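Local coordinates for levansucrase (Bacillus subtilis, PDB 1OYG), which is a levansucrase, a member of the levansucrase/invertase family of the beta-fructosidase clan, with a five-bladed beta-propeller fold, at residues M25-E30 and N366-V371. Numbering follows the deposited sequence.
Sequences MLQIPE and NKTGLV
Ile28 lies obliquely across both Thr368 and Leu370, and its CG1 branch does most of the touching. Ile28 CG1 lies 3.8 Å from Thr368 OG1 and 4.0 Å from Leu370 CB, while Ile28 CG2 meets Leu370 CD1 at 4.1 Å. Turning CG1 away from its own carbonyl carbon (chi1 -71°), with CD1 extended beyond it, brings Ile28 CD1 against Leu370 CB and close to the backbone N of Leu370. Beside this apolar patch, Thr368 CG2 rests on the CB methylene of Gln27 at 3.7 Å; the Gln27 chain then bends at chi2, and its NE2 bonds back to the His23 carbonyl. Thr368 holds OG1 between its backbone N and carbonyl carbon (chi1 60°), where it accepts the amide of Leu370 at 3.1 Å from Leu370 N, an ST turn; Gln31 OE1, just beyond 25-30, also grips this buried hydroxyl. Within 366-371, Asn366 ND2 donates to Leu370 O at 2.8 Å, nearly in both the amide and carbonyl planes. Tyr349 of strand 348-355 touches both Ile28 and Leu370. The N-terminal helical turns therefore pack on the interrupted edge strand 363-374 of a four-stranded antiparallel sheet, one blade of the five-bladed beta-propeller.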
loop_
_atom_site.group_PDB
_atom_site.type_symbol
_atom_site.label_atom_id
_atom_site.label_comp_id
_atom_site.label_asym_id
_atom_site.label_seq_id
_atom_site.Cartn_x
_atom_site.Cartn_y
_atom_site.Cartn_z
ATOM N N MET A 25 -16.506 10.415 -0.648
ATOM C CA MET A 25 -15.387 11.039 -1.350
ATOM C C MET A 25 -15.690 12.488 -1.734
ATOM O O MET A 25 -14.795 13.320 -1.749
ATOM C CB MET A 25 -15.020 10.240 -2.608
ATOM C CG MET A 25 -14.477 8.843 -2.345
ATOM S SD MET A 25 -12.980 8.785 -1.346
ATOM C CE MET A 25 -11.809 9.582 -2.402
ATOM N N LEU A 26 -16.953 12.792 -2.029
ATOM C CA LEU A 26 -17.335 14.145 -2.425
ATOM C C LEU A 26 -17.153 15.163 -1.300
ATOM O O LEU A 26 -17.044 16.359 -1.566
ATOM C CB LEU A 26 -18.790 14.182 -2.914
ATOM C CG LEU A 26 -19.037 13.757 -4.365
ATOM C CD1 LEU A 26 -20.525 13.554 -4.602
ATOM C CD2 LEU A 26 -18.473 14.786 -5.343
ATOM N N GLN A 27 -17.134 14.693 -0.054
ATOM C CA GLN A 27 -16.962 15.570 1.106
ATOM C C GLN A 27 -15.503 15.949 1.358
ATOM O O GLN A 27 -15.228 16.859 2.132
ATOM C CB GLN A 27 -17.521 14.914 2.376
ATOM C CG GLN A 27 -18.932 14.335 2.272
ATOM C CD GLN A 27 -19.902 15.247 1.557
ATOM O OE1 GLN A 27 -20.087 16.398 1.958
ATOM N NE2 GLN A 27 -20.527 14.741 0.498
ATOM N N ILE A 28 -14.574 15.256 0.712
ATOM C CA ILE A 28 -13.151 15.406 1.026
ATOM C C ILE A 28 -12.523 16.738 0.566
ATOM O O ILE A 28 -11.752 17.317 1.316
ATOM C CB ILE A 28 -12.359 14.164 0.525
ATOM C CG1 ILE A 28 -12.708 12.956 1.403
ATOM C CG2 ILE A 28 -10.854 14.429 0.532
ATOM C CD1 ILE A 28 -12.031 11.655 1.009
ATOM N N PRO A 29 -12.814 17.232 -0.639
ATOM C CA PRO A 29 -12.272 18.534 -1.064
ATOM C C PRO A 29 -12.423 19.680 -0.046
ATOM O O PRO A 29 -11.473 20.441 0.145
ATOM C CB PRO A 29 -13.049 18.823 -2.350
ATOM C CG PRO A 29 -13.288 17.463 -2.918
ATOM C CD PRO A 29 -13.602 16.602 -1.713
ATOM N N GLU A 30 -13.576 19.800 0.602
ATOM C CA GLU A 30 -13.760 20.824 1.629
ATOM C C GLU A 30 -13.066 20.425 2.935
ATOM O O GLU A 30 -12.433 21.255 3.580
ATOM C CB GLU A 30 -15.249 21.085 1.879
ATOM C CG GLU A 30 -15.547 22.229 2.847
ATOM C CD GLU A 30 -15.057 23.588 2.366
ATOM O OE1 GLU A 30 -15.012 23.821 1.141
ATOM O OE2 GLU A 30 -14.727 24.439 3.219
ATOM N N ASN A 366 -12.902 9.709 10.303
ATOM C CA ASN A 366 -13.207 11.123 10.111
ATOM C C ASN A 366 -14.416 11.345 9.203
ATOM O O ASN A 366 -14.454 12.305 8.427
ATOM C CB ASN A 366 -11.974 11.845 9.567
ATOM C CG ASN A 366 -10.756 11.604 10.425
ATOM O OD1 ASN A 366 -10.803 11.821 11.631
ATOM N ND2 ASN A 366 -9.665 11.144 9.818
ATOM N N LYS A 367 -15.386 10.436 9.316
ATOM C CA LYS A 367 -16.656 10.456 8.575
ATOM C C LYS A 367 -16.568 10.133 7.074
ATOM O O LYS A 367 -17.503 9.562 6.528
ATOM C CB LYS A 367 -17.409 11.775 8.793
ATOM C CG LYS A 367 -17.742 12.062 10.251
ATOM C CD LYS A 367 -18.490 13.381 10.389
ATOM C CE LYS A 367 -18.751 13.750 11.845
ATOM N NZ LYS A 367 -19.747 14.849 11.972
ATOM N N THR A 368 -15.455 10.467 6.423
ATOM C CA THR A 368 -15.349 10.410 4.962
ATOM C C THR A 368 -14.352 9.385 4.447
ATOM O O THR A 368 -14.405 9.003 3.281
ATOM C CB THR A 368 -14.876 11.761 4.427
ATOM O OG1 THR A 368 -13.597 12.069 4.998
ATOM C CG2 THR A 368 -15.780 12.891 4.878
ATOM N N GLY A 369 -13.406 8.995 5.295
ATOM C CA GLY A 369 -12.289 8.166 4.888
ATOM C C GLY A 369 -10.980 8.936 4.808
ATOM O O GLY A 369 -9.913 8.337 4.777
ATOM N N LEU A 370 -11.046 10.264 4.769
ATOM C CA LEU A 370 -9.836 11.076 4.682
ATOM C C LEU A 370 -9.006 10.957 5.952
ATOM O O LEU A 370 -9.525 11.158 7.049
ATOM C CB LEU A 370 -10.190 12.546 4.475
ATOM C CG LEU A 370 -8.995 13.508 4.508
ATOM C CD1 LEU A 370 -8.066 13.240 3.333
ATOM C CD2 LEU A 370 -9.470 14.951 4.514
ATOM N N VAL A 371 -7.720 10.649 5.788
ATOM C CA VAL A 371 -6.756 10.655 6.890
ATOM C C VAL A 371 -5.598 11.614 6.586
ATOM O O VAL A 371 -5.280 12.466 7.408
ATOM C CB VAL A 371 -6.240 9.233 7.212
ATOM C CG1 VAL A 371 -5.233 9.265 8.354
ATOM C CG2 VAL A 371 -7.401 8.316 7.570
#